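Local coordinates for protein probable branched-chain-amino-acid aminotransferase (Thermotoga maritima MSB8, PDB 3CSW) that probably catalyses the pyridoxal-phosphate-dependent exchange of amino groups between leucine, isoleucine or valine and 2-oxoglutarate, a step in branched-chain amino-acid biosynthesis, at residues 47-52 and 270-275; 51-56 and 83-88; 56-61 and 204-209; 234-237 and 243-246. All blocks are in the same frame, centred on the assembly; numbering follows the deposited sequence.

Interaction 1 of 4, residues 47-52 and 270-275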
loop_
_atom_site.group_PDB
_atom_site.type_symbol
_atom_site.label_atom_id
_atom_site.label_comp_id
_atom_site.label_asym_id
_atom_site.label_seq_id
_atom_site.Cartn_x
_atom_site.Cartn_y
_atom_site.Cartn_z
ATOM N N ARG A 47 16.884 -23.499 22.163
ATOM C CA ARG A 47 18.046 -23.557 23.051
ATOM C C ARG A 47 17.703 -24.452 24.227
ATOM O O ARG A 47 16.553 -24.805 24.421
ATOM C CB ARG A 47 18.459 -22.176 23.546
ATOM C CG ARG A 47 17.486 -21.519 24.515
ATOM C CD ARG A 47 18.186 -20.449 25.333
ATOM N NE ARG A 47 19.002 -21.083 26.348
ATOM C CZ ARG A 47 19.845 -20.443 27.145
ATOM N NH1 ARG A 47 20.027 -19.127 27.044
ATOM N NH2 ARG A 47 20.510 -21.135 28.058
ATOM N N THR A 48 18.714 -24.819 25.008
ATOM C CA THR A 48 18.510 -25.601 26.206
ATOM C C THR A 48 18.755 -24.754 27.451
ATOM O O THR A 48 19.461 -23.752 27.403
ATOM C CB THR A 48 19.482 -26.793 26.277
ATOM O OG1 THR A 48 20.824 -26.293 26.251
ATOM C CG2 THR A 48 19.268 -27.760 25.094
ATOM N N TYR A 49 18.105 -25.169 28.538
ATOM C CA TYR A 49 18.422 -24.738 29.905
ATOM C C TYR A 49 18.712 -26.040 30.648
ATOM O O TYR A 49 17.925 -26.991 30.580
ATOM C CB TYR A 49 17.285 -23.967 30.560
ATOM C CG TYR A 49 17.045 -22.599 29.948
ATOM C CD1 TYR A 49 17.891 -21.517 30.219
ATOM C CD2 TYR A 49 15.958 -22.376 29.109
ATOM C CE1 TYR A 49 17.655 -20.240 29.654
ATOM C CE2 TYR A 49 15.717 -21.114 28.538
ATOM C CZ TYR A 49 16.566 -20.061 28.802
ATOM O OH TYR A 49 16.292 -18.842 28.224
ATOM N N SER A 50 19.870 -26.101 31.299
ATOM C CA SER A 50 20.355 -27.331 31.939
ATOM C C SER A 50 20.382 -28.489 30.963
ATOM O O SER A 50 20.124 -29.638 31.345
ATOM C CB SER A 50 19.513 -27.703 33.162
ATOM O OG SER A 50 19.591 -26.686 34.146
ATOM N N ARG A 51 20.678 -28.180 29.701
ATOM C CA ARG A 51 20.798 -29.187 28.660
ATOM C C ARG A 51 19.455 -29.839 28.305
ATOM O O ARG A 51 19.418 -30.817 27.542
ATOM C CB ARG A 51 21.870 -30.222 29.059
ATOM C CG ARG A 51 23.196 -29.535 29.492
ATOM C CD ARG A 51 24.190 -30.442 30.190
ATOM N NE ARG A 51 24.495 -31.635 29.405
ATOM C CZ ARG A 51 24.078 -32.869 29.697
ATOM N NH1 ARG A 51 23.318 -33.117 30.764
ATOM N NH2 ARG A 51 24.429 -33.876 28.905
ATOM N N ALA A 52 18.363 -29.278 28.835
ATOM C CA ALA A 52 16.995 -29.699 28.479
ATOM C C ALA A 52 16.425 -28.752 27.413
ATOM O O ALA A 52 16.465 -27.529 27.596
ATOM C CB ALA A 52 16.097 -29.696 29.706
ATOM N N ASN A 270 14.330 -11.591 35.991
ATOM C CA ASN A 270 13.266 -12.551 36.300
ATOM C C ASN A 270 12.935 -13.548 35.199
ATOM O O ASN A 270 12.193 -14.505 35.436
ATOM C CB ASN A 270 12.004 -11.783 36.702
ATOM C CG ASN A 270 12.120 -11.178 38.104
ATOM O OD1 ASN A 270 12.077 -11.909 39.076
ATOM N ND2 ASN A 270 12.277 -9.859 38.205
ATOM N N PHE A 271 13.489 -13.335 33.998
ATOM C CA PHE A 271 13.141 -14.148 32.821
ATOM C C PHE A 271 13.409 -15.643 33.017
ATOM O O PHE A 271 12.493 -16.466 32.938
ATOM C CB PHE A 271 13.859 -13.635 31.551
ATOM C CG PHE A 271 13.511 -14.410 30.309
ATOM C CD1 PHE A 271 12.313 -14.178 29.643
ATOM C CD2 PHE A 271 14.348 -15.403 29.832
ATOM C CE1 PHE A 271 11.973 -14.912 28.524
ATOM C CE2 PHE A 271 14.004 -16.136 28.702
ATOM C CZ PHE A 271 12.826 -15.894 28.053
ATOM N N GLU A 272 14.663 -15.991 33.268
ATOM C CA GLU A 272 15.059 -17.397 33.376
ATOM C C GLU A 272 14.332 -18.168 34.501
ATOM O O GLU A 272 13.797 -19.255 34.242
ATOM C CB GLU A 272 16.578 -17.526 33.474
ATOM C CG GLU A 272 17.082 -18.958 33.302
ATOM C CD GLU A 272 18.591 -19.055 33.107
ATOM O OE1 GLU A 272 19.155 -18.214 32.369
ATOM O OE2 GLU A 272 19.202 -19.996 33.665
ATOM N N PRO A 273 14.314 -17.635 35.741
ATOM C CA PRO A 273 13.522 -18.321 36.758
ATOM C C PRO A 273 12.045 -18.470 36.407
ATOM O O PRO A 273 11.460 -19.501 36.699
ATOM C CB PRO A 273 13.711 -17.467 38.029
ATOM C CG PRO A 273 14.315 -16.226 37.594
ATOM C CD PRO A 273 15.040 -16.491 36.311
ATOM N N PHE A 274 11.447 -17.464 35.781
ATOM C CA PHE A 274 10.040 -17.548 35.377
ATOM C C PHE A 274 9.809 -18.639 34.314
ATOM O O PHE A 274 8.909 -19.458 34.443
ATOM C CB PHE A 274 9.551 -16.185 34.875
ATOM C CG PHE A 274 8.131 -16.192 34.367
ATOM C CD1 PHE A 274 7.063 -16.014 35.240
ATOM C CD2 PHE A 274 7.860 -16.364 33.003
ATOM C CE1 PHE A 274 5.734 -16.021 34.762
ATOM C CE2 PHE A 274 6.544 -16.396 32.530
ATOM C CZ PHE A 274 5.484 -16.202 33.414
ATOM N N VAL A 275 10.618 -18.654 33.264
ATOM C CA VAL A 275 10.387 -19.607 32.164
ATOM C C VAL A 275 10.757 -21.050 32.552
ATOM O O VAL A 275 10.135 -22.003 32.077
ATOM C CB VAL A 275 11.066 -19.158 30.839
ATOM C CG1 VAL A 275 10.569 -17.768 30.455
ATOM C CG2 VAL A 275 12.617 -19.221 30.945
#
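Tyr-49 reaches from the end of strand 42-49 to three side chains of helix 262-276: Phe-271, Glu-272 and Val-275. Its CB already heads for the helix, and with CG anti to the carbonyl carbon (chi1 -69°) the ring continues that way. CD1 lies 3.9 Å from CD of Glu-272, and CE1 lies 3.7 Å from OE1 of the same extended side chain, whose carboxylate plane is turned 46° from the ring. Across the ring from CE1, CE2 makes a looser contact with CG2 of Val-275 at 4.4 Å. The tip, OH, meets the edge of Phe-271 in the plane of that ring, 3.6 Å from CE2. Arg-47 sets NE over one face of the tyrosine, toward its rim, so that CE1 lies over the centre of the guanidinium; NE and NH2 both grip Thr-48 O side-on, which fixes the plane. A serine in place of Tyr-49 would probably open a gap beside Phe-271 and Val-275 and leave the Arg-47 guanidinium without its aromatic cover. Tyr-49 also starts the type I' turn to Ala-52, a turn common in two-residue beta hairpins, here with its last strand residue packed on a helix far later in the chain.

Interaction 2 of 4, residues 51-56 and 83-88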
loop_
_atom_site.group_PDB
_atom_site.type_symbol
_atom_site.label_atom_id
_atom_site.label_comp_id
_atom_site.label_asym_id
_atom_site.label_seq_id
_atom_site.Cartn_x
_atom_site.Cartn_y
_atom_site.Cartn_z
ATOM N N ARG A 51 20.678 -28.180 29.701
ATOM C CA ARG A 51 20.798 -29.187 28.660
ATOM C C ARG A 51 19.455 -29.839 28.305
ATOM O O ARG A 51 19.418 -30.817 27.542
ATOM C CB ARG A 51 21.870 -30.222 29.059
ATOM C CG ARG A 51 23.196 -29.535 29.492
ATOM C CD ARG A 51 24.190 -30.442 30.190
ATOM N NE ARG A 51 24.495 -31.635 29.405
ATOM C CZ ARG A 51 24.078 -32.869 29.697
ATOM N NH1 ARG A 51 23.318 -33.117 30.764
ATOM N NH2 ARG A 51 24.429 -33.876 28.905
ATOM N N ALA A 52 18.363 -29.278 28.835
ATOM C CA ALA A 52 16.995 -29.699 28.479
ATOM C C ALA A 52 16.425 -28.752 27.413
ATOM O O ALA A 52 16.465 -27.529 27.596
ATOM C CB ALA A 52 16.097 -29.696 29.706
ATOM N N PRO A 53 15.893 -29.300 26.305
ATOM C CA PRO A 53 15.316 -28.431 25.252
ATOM C C PRO A 53 14.086 -27.615 25.690
ATOM O O PRO A 53 13.051 -28.165 26.127
ATOM C CB PRO A 53 14.986 -29.390 24.103
ATOM C CG PRO A 53 15.052 -30.760 24.669
ATOM C CD PRO A 53 15.837 -30.730 25.955
ATOM N N PHE A 54 14.247 -26.300 25.559
ATOM C CA PHE A 54 13.279 -25.311 25.970
ATOM C C PHE A 54 12.147 -25.094 24.958
ATOM O O PHE A 54 12.378 -24.936 23.756
ATOM C CB PHE A 54 13.977 -23.968 26.216
ATOM C CG PHE A 54 13.048 -22.894 26.732
ATOM C CD1 PHE A 54 12.467 -23.012 28.001
ATOM C CD2 PHE A 54 12.747 -21.782 25.960
ATOM C CE1 PHE A 54 11.617 -22.031 28.479
ATOM C CE2 PHE A 54 11.888 -20.801 26.430
ATOM C CZ PHE A 54 11.317 -20.926 27.676
ATOM N N ALA A 55 10.927 -25.046 25.490
ATOM C CA ALA A 55 9.717 -24.794 24.720
ATOM C C ALA A 55 9.602 -25.723 23.534
ATOM O O ALA A 55 9.140 -25.304 22.479
ATOM C CB ALA A 55 9.624 -23.310 24.277
ATOM N N ALA A 56 9.943 -27.002 23.738
ATOM C CA ALA A 56 9.981 -27.970 22.652
ATOM C C ALA A 56 8.623 -28.138 21.962
ATOM O O ALA A 56 8.538 -28.118 20.729
ATOM C CB ALA A 56 10.533 -29.298 23.123
ATOM N N LYS A 83 12.746 -36.849 21.460
ATOM C CA LYS A 83 13.764 -37.881 21.644
ATOM C C LYS A 83 15.089 -37.491 20.999
ATOM O O LYS A 83 16.139 -37.624 21.630
ATOM C CB LYS A 83 13.272 -39.242 21.127
ATOM C CG LYS A 83 12.242 -39.903 22.057
ATOM C CD LYS A 83 11.778 -41.303 21.561
ATOM C CE LYS A 83 10.758 -41.941 22.546
ATOM N NZ LYS A 83 10.639 -43.430 22.437
ATOM N N VAL A 84 15.042 -37.006 19.752
ATOM C CA VAL A 84 16.257 -36.547 19.064
ATOM C C VAL A 84 16.836 -35.296 19.744
ATOM O O VAL A 84 18.053 -35.168 19.894
ATOM C CB VAL A 84 16.010 -36.250 17.553
ATOM C CG1 VAL A 84 17.298 -35.761 16.886
ATOM C CG2 VAL A 84 15.470 -37.503 16.822
ATOM N N LEU A 85 15.967 -34.371 20.147
ATOM C CA LEU A 85 16.422 -33.137 20.802
ATOM C C LEU A 85 17.218 -33.462 22.060
ATOM O O LEU A 85 18.309 -32.923 22.252
ATOM C CB LEU A 85 15.249 -32.223 21.182
ATOM C CG LEU A 85 14.442 -31.507 20.101
ATOM C CD1 LEU A 85 13.288 -30.705 20.761
ATOM C CD2 LEU A 85 15.344 -30.607 19.279
ATOM N N LYS A 86 16.664 -34.334 22.911
ATOM C CA LYS A 86 17.304 -34.712 24.190
ATOM C C LYS A 86 18.595 -35.537 24.040
ATOM O O LYS A 86 19.574 -35.282 24.757
ATOM C CB LYS A 86 16.307 -35.435 25.110
ATOM C CG LYS A 86 15.074 -34.581 25.415
ATOM C CD LYS A 86 14.388 -34.932 26.693
ATOM C CE LYS A 86 13.642 -36.234 26.619
ATOM N NZ LYS A 86 12.923 -36.409 27.910
ATOM N N ALA A 87 18.593 -36.515 23.127
ATOM C CA ALA A 87 19.784 -37.328 22.847
ATOM C C ALA A 87 20.923 -36.450 22.332
ATOM O O ALA A 87 22.084 -36.669 22.691
ATOM C CB ALA A 87 19.468 -38.440 21.822
ATOM N N GLY A 88 20.588 -35.457 21.498
ATOM C CA GLY A 88 21.580 -34.563 20.924
ATOM C C GLY A 88 22.175 -33.610 21.945
ATOM O O GLY A 88 23.400 -33.466 22.016
#
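Pro-53 presents the outer edge of its ring to two consecutive residues of helix 78-89, Leu-85 and Lys-86, and meets each in a different way. The pyrrolidine and Leu-85 run at a slant to one another: CG of Pro-53 touches CB of Leu-85 at 3.8 Å, and CB of Pro-53 comes within 4.0 Å of CD1 of Leu-85. Against Lys-86 the ring stands at about a right angle, its CG 3.9 Å from CG of the lysine, with CD close behind. The lysine touches the proline through its CG methylene; its chain bends at chi3 (-72°) and carries NZ away to a hydrogen bond with O of the C-terminal residue, Ile-285. Leu-85, with CG anti to its carbonyl carbon (chi1 -70°), extends CD1 past the proline to CB of Ala-56, 3.9 Å off, so that one leucine bridges the short strand and the first turn of the helix after it. No hydrogen bond joins the two segments; the contact is apolar packing. Ile-285 also packs on Pro-53 and Ala-56. Helix 78-89 lies beside strand 52-53, outermost in its antiparallel sheet within this chain, while Leu-85 and Val-84 reach Phe-111 of strand 109-115 and Phe-54 turns from this helix to touch Asn-207 of helix 203-214.

Interaction 3 of 4, residues 56-61 and 204-209. With PLP (pyridoxal-5'-phosphate), chain E.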
loop_
_atom_site.group_PDB
_atom_site.type_symbol
_atom_site.label_atom_id
_atom_site.label_comp_id
_atom_site.label_asym_id
_atom_site.label_seq_id
_atom_site.Cartn_x
_atom_site.Cartn_y
_atom_site.Cartn_z
ATOM N N ALA A 56 9.943 -27.002 23.738
ATOM C CA ALA A 56 9.981 -27.970 22.652
ATOM C C ALA A 56 8.623 -28.138 21.962
ATOM O O ALA A 56 8.538 -28.118 20.729
ATOM C CB ALA A 56 10.533 -29.298 23.123
ATOM N N TYR A 57 7.559 -28.262 22.748
ATOM C CA TYR A 57 6.213 -28.410 22.203
ATOM C C TYR A 57 5.774 -27.157 21.425
ATOM O O TYR A 57 5.211 -27.267 20.355
ATOM C CB TYR A 57 5.189 -28.745 23.313
ATOM C CG TYR A 57 3.831 -29.040 22.730
ATOM C CD1 TYR A 57 3.632 -30.175 21.948
ATOM C CD2 TYR A 57 2.762 -28.166 22.911
ATOM C CE1 TYR A 57 2.408 -30.437 21.365
ATOM C CE2 TYR A 57 1.534 -28.419 22.331
ATOM C CZ TYR A 57 1.359 -29.557 21.561
ATOM O OH TYR A 57 0.135 -29.817 20.982
ATOM N N LYS A 58 6.048 -25.978 21.971
ATOM C CA LYS A 58 5.714 -24.723 21.312
ATOM C C LYS A 58 6.394 -24.591 19.955
ATOM O O LYS A 58 5.770 -24.156 18.988
ATOM C CB LYS A 58 6.082 -23.533 22.203
ATOM C CG LYS A 58 5.184 -23.433 23.424
ATOM C CD LYS A 58 5.500 -22.253 24.306
ATOM C CE LYS A 58 4.422 -22.095 25.375
ATOM N NZ LYS A 58 4.839 -20.990 26.311
ATOM N N HIS A 59 7.669 -24.966 19.894
ATOM C CA HIS A 59 8.419 -24.946 18.640
ATOM C C HIS A 59 7.925 -25.995 17.653
ATOM O O HIS A 59 7.859 -25.733 16.470
ATOM C CB HIS A 59 9.906 -25.130 18.909
ATOM C CG HIS A 59 10.575 -23.894 19.412
ATOM N ND1 HIS A 59 10.878 -22.836 18.586
ATOM C CD2 HIS A 59 10.985 -23.532 20.650
ATOM C CE1 HIS A 59 11.451 -21.879 19.294
ATOM N NE2 HIS A 59 11.546 -22.284 20.544
ATOM N N TYR A 60 7.585 -27.180 18.141
ATOM C CA TYR A 60 7.008 -28.233 17.302
ATOM C C TYR A 60 5.703 -27.787 16.627
ATOM O O TYR A 60 5.487 -28.042 15.447
ATOM C CB TYR A 60 6.741 -29.493 18.137
ATOM C CG TYR A 60 6.228 -30.660 17.321
ATOM C CD1 TYR A 60 7.097 -31.458 16.577
ATOM C CD2 TYR A 60 4.872 -30.944 17.264
ATOM C CE1 TYR A 60 6.624 -32.516 15.804
ATOM C CE2 TYR A 60 4.377 -31.998 16.494
ATOM C CZ TYR A 60 5.252 -32.783 15.769
ATOM O OH TYR A 60 4.741 -33.842 15.023
ATOM N N THR A 61 4.821 -27.136 17.373
ATOM C CA THR A 61 3.537 -26.711 16.790
ATOM C C THR A 61 3.731 -25.574 15.777
ATOM O O THR A 61 2.983 -25.499 14.806
ATOM C CB THR A 61 2.472 -26.367 17.873
ATOM O OG1 THR A 61 2.802 -25.131 18.503
ATOM C CG2 THR A 61 2.409 -27.485 18.935
ATOM N N THR A 204 9.815 -16.290 22.860
ATOM C CA THR A 204 10.395 -15.423 23.918
ATOM C C THR A 204 9.469 -14.247 24.215
ATOM O O THR A 204 9.213 -13.910 25.363
ATOM C CB THR A 204 11.799 -14.870 23.541
ATOM O OG1 THR A 204 12.564 -15.887 22.892
ATOM C CG2 THR A 204 12.565 -14.355 24.789
ATOM N N ARG A 205 8.982 -13.615 23.152
ATOM C CA ARG A 205 7.973 -12.557 23.252
ATOM C C ARG A 205 6.771 -12.968 24.118
ATOM O O ARG A 205 6.369 -12.253 25.004
ATOM C CB ARG A 205 7.526 -12.195 21.828
ATOM C CG ARG A 205 6.320 -11.265 21.700
ATOM C CD ARG A 205 5.783 -11.274 20.294
ATOM N NE ARG A 205 4.727 -10.288 20.138
ATOM C CZ ARG A 205 3.447 -10.513 20.424
ATOM N NH1 ARG A 205 3.045 -11.701 20.870
ATOM N NH2 ARG A 205 2.566 -9.544 20.246
ATOM N N GLU A 206 6.182 -14.105 23.813
ATOM C CA GLU A 206 5.040 -14.637 24.517
ATOM C C GLU A 206 5.334 -14.765 26.010
ATOM O O GLU A 206 4.539 -14.311 26.831
ATOM C CB GLU A 206 4.713 -15.998 23.887
ATOM C CG GLU A 206 3.633 -16.877 24.487
ATOM C CD GLU A 206 3.776 -18.325 23.922
ATOM O OE1 GLU A 206 3.562 -18.557 22.697
ATOM O OE2 GLU A 206 4.182 -19.211 24.695
ATOM N N ASN A 207 6.477 -15.372 26.346
ATOM C CA ASN A 207 6.919 -15.541 27.731
ATOM C C ASN A 207 7.152 -14.240 28.469
ATOM O O ASN A 207 6.826 -14.138 29.663
ATOM C CB ASN A 207 8.180 -16.403 27.796
ATOM C CG ASN A 207 7.866 -17.891 27.762
ATOM O OD1 ASN A 207 7.218 -18.422 28.667
ATOM N ND2 ASN A 207 8.353 -18.571 26.746
ATOM N N VAL A 208 7.703 -13.246 27.764
ATOM C CA VAL A 208 7.955 -11.927 28.349
ATOM C C VAL A 208 6.637 -11.213 28.658
ATOM O O VAL A 208 6.537 -10.572 29.689
ATOM C CB VAL A 208 8.881 -11.072 27.446
ATOM C CG1 VAL A 208 8.946 -9.604 27.910
ATOM C CG2 VAL A 208 10.292 -11.716 27.409
ATOM N N ILE A 209 5.637 -11.344 27.784
ATOM C CA ILE A 209 4.299 -10.759 28.021
ATOM C C ILE A 209 3.676 -11.351 29.295
ATOM O O ILE A 209 3.151 -10.614 30.165
ATOM C CB ILE A 209 3.362 -10.931 26.780
ATOM C CG1 ILE A 209 3.860 -10.048 25.631
ATOM C CG2 ILE A 209 1.894 -10.560 27.109
ATOM C CD1 ILE A 209 3.221 -10.324 24.283
HETATM N N1 PLP E . 11.281 -12.492 14.430
HETATM C C2 PLP E . 11.908 -13.192 13.405
HETATM C C2A PLP E . 11.840 -12.614 12.025
HETATM C C3 PLP E . 12.582 -14.401 13.685
HETATM O O3 PLP E . 13.280 -15.065 12.704
HETATM C C4 PLP E . 12.610 -14.892 15.013
HETATM C C4A PLP E . 13.374 -16.143 15.351
HETATM O O4A PLP E . 14.602 -16.088 15.552
HETATM C C5 PLP E . 11.974 -14.163 16.032
HETATM C C6 PLP E . 11.308 -12.975 15.723
HETATM C C5A PLP E . 12.163 -14.515 17.490
HETATM O O4P PLP E . 11.273 -15.557 17.865
HETATM P P PLP E . 11.582 -16.573 19.103
HETATM O O1P PLP E . 10.597 -17.759 19.057
HETATM O O2P PLP E . 11.417 -15.837 20.402
HETATM O O3P PLP E . 13.022 -17.028 18.908
#
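Lys-58 sets CG anti to its carbonyl carbon (chi1 -69°) and then runs fully extended, while Glu-206 sets CG anti to its backbone N (chi1 174°) and is likewise extended. The two long side chains come from opposite directions and span the distance between helices 56-68 and 203-214; the nearest CA atoms of the two segments, those of Lys-58 and Glu-206, are 10.6 Å apart. At the meeting point NZ of Lys-58 forms a salt bridge to OE2 of Glu-206, modelled at 2.5 Å, so short that the exact length is doubtful. CE of the lysine lies beside the same oxygen. The ammonium also binds Glu-280 OE2 in a second salt bridge and Asn-281 OD1, while Asn-207 OD1 takes a hydrogen bond from Asn-281 ND2. A methionine in place of Lys-58 would probably leave the carboxylates of Glu-206 and Glu-280 near each other with no cation between them. Two residues earlier in the same helix, Thr-204 holds the pyridoxal phosphate: its N donates to O2P at 3.0 Å with an angle of 160°, and its OG1 donates to the same oxygen at 2.7 Å. Ile-203 N also binds the cofactor, as do Arg-62 and Thr-240. The phosphate therefore sits at the N-terminal end of helix 203-214, where first-turn N-H groups, which have no carbonyl partner earlier in the helix, and the helix dipole probably help to stabilise its negative charge, while the Lys-58 bridge ties this phosphate-binding helix to helix 56-68.

Interaction 4 of 4, residues 234-237 and 243-246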
loop_
_atom_site.group_PDB
_atom_site.type_symbol
_atom_site.label_atom_id
_atom_site.label_comp_id
_atom_site.label_asym_id
_atom_site.label_seq_id
_atom_site.Cartn_x
_atom_site.Cartn_y
_atom_site.Cartn_z
ATOM N N GLU A 234 12.545 3.165 27.255
ATOM C CA GLU A 234 13.366 1.973 27.146
ATOM C C GLU A 234 12.997 1.221 25.885
ATOM O O GLU A 234 11.896 1.343 25.398
ATOM C CB GLU A 234 13.165 1.002 28.344
ATOM C CG GLU A 234 13.079 1.645 29.713
ATOM C CD GLU A 234 12.908 0.651 30.863
ATOM O OE1 GLU A 234 13.466 -0.455 30.794
ATOM O OE2 GLU A 234 12.247 1.008 31.864
HETATM N N MSE A 235 13.932 0.410 25.397
HETATM C CA MSE A 235 13.701 -0.512 24.297
HETATM C C MSE A 235 14.518 -1.789 24.518
HETATM O O MSE A 235 15.599 -1.749 25.107
HETATM C CB MSE A 235 14.070 0.173 22.981
HETATM C CG MSE A 235 13.958 -0.689 21.720
HETATM SE SE MSE A 235 14.422 0.292 20.115
HETATM C CE MSE A 235 14.127 -1.057 18.895
ATOM N N PHE A 236 13.971 -2.932 24.105
ATOM C CA PHE A 236 14.688 -4.214 24.165
ATOM C C PHE A 236 14.170 -5.200 23.113
ATOM O O PHE A 236 13.082 -5.007 22.537
ATOM C CB PHE A 236 14.695 -4.826 25.586
ATOM C CG PHE A 236 13.338 -5.332 26.101
ATOM C CD1 PHE A 236 12.884 -6.610 25.778
ATOM C CD2 PHE A 236 12.569 -4.556 26.967
ATOM C CE1 PHE A 236 11.668 -7.083 26.267
ATOM C CE2 PHE A 236 11.356 -5.022 27.468
ATOM C CZ PHE A 236 10.902 -6.295 27.109
ATOM N N LEU A 237 14.985 -6.229 22.863
ATOM C CA LEU A 237 14.686 -7.291 21.925
ATOM C C LEU A 237 14.497 -8.604 22.659
ATOM O O LEU A 237 15.021 -8.795 23.760
ATOM C CB LEU A 237 15.829 -7.469 20.921
ATOM C CG LEU A 237 16.377 -6.238 20.212
ATOM C CD1 LEU A 237 17.615 -6.607 19.376
ATOM C CD2 LEU A 237 15.277 -5.557 19.373
ATOM N N GLY A 243 17.275 -14.470 25.182
ATOM C CA GLY A 243 16.211 -14.025 26.091
ATOM C C GLY A 243 15.911 -12.538 25.906
ATOM O O GLY A 243 15.603 -12.120 24.797
ATOM N N VAL A 244 16.020 -11.744 26.974
ATOM C CA VAL A 244 15.804 -10.283 26.892
ATOM C C VAL A 244 17.125 -9.572 26.603
ATOM O O VAL A 244 18.096 -9.779 27.307
ATOM C CB VAL A 244 15.168 -9.714 28.180
ATOM C CG1 VAL A 244 15.142 -8.168 28.156
ATOM C CG2 VAL A 244 13.782 -10.285 28.391
ATOM N N VAL A 245 17.150 -8.750 25.552
ATOM C CA VAL A 245 18.341 -8.050 25.117
ATOM C C VAL A 245 18.070 -6.542 25.151
ATOM O O VAL A 245 17.313 -6.021 24.329
ATOM C CB VAL A 245 18.799 -8.528 23.702
ATOM C CG1 VAL A 245 20.079 -7.816 23.257
ATOM C CG2 VAL A 245 19.026 -10.064 23.696
ATOM N N PRO A 246 18.686 -5.826 26.106
ATOM C CA PRO A 246 18.454 -4.389 26.204
ATOM C C PRO A 246 19.068 -3.638 25.040
ATOM O O PRO A 246 20.154 -4.010 24.583
ATOM C CB PRO A 246 19.171 -3.989 27.509
ATOM C CG PRO A 246 19.620 -5.202 28.125
ATOM C CD PRO A 246 19.639 -6.289 27.123
#
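Leu-237 and Val-245 form an antiparallel hydrogen-bonded pair, N of Leu-237 donating to O of Val-245 at 2.8 Å (169°) and N of Val-245 returning a bond of 2.8 Å to O of Leu-237, the N-to-C directions of the two short segments being 137° apart. Phe-236 and Pro-246, the next pair, are non-hydrogen-bonded, and CB of Phe-236 lies 3.8 Å from CA of Pro-246. CA of Val-244 adds a CA-H...O contact of 3.6 Å to O of Leu-237. The two strands make a beta hairpin, with strand 243-247 outermost in its mixed five-stranded sheet within this chain. Phe-236 places CG in the crowded position between backbone N and carbonyl carbon (chi1 69°), which swings the ring toward Val-244; CD1 meets CG1 of that valine at 3.6 Å, the two side chains lying at a slant. The ring also stacks on Phe-183 of strand 181-186, and helix 262-276 covers this side through Met-268, which touches Val-244 and Pro-246. On the other face, CB of Leu-237 and CB of Val-245 stand 4.2 Å apart. Leu-237 packs there on Val-127 and Val-182, with Val-245 against Val-125 of strand 125-129.

How the interactions relate
From the N terminus, residues 47-52 open interaction 1, which closes only at helix 262-276 and so spans most of the chain. Interaction 2 starts from the same hairpin, sharing Arg-51 and Ala-52, and closes early, at helix 78-89. Before it does, interaction 3 opens at the shared Ala-56 and closes at helix 203-214, so the two cross. Interaction 4 follows in series as a local hairpin; both it and interaction 3 lie within the long span of interaction 1. Phe-271 packs on Thr-204 and Gly-243, linking interactions 1, 3 and 4, while Phe-54 touches Tyr-49, Val-275 and Asn-207. Together they tie the N-terminal antiparallel sheet and its helices to the later sheet and the cofactor-binding helix.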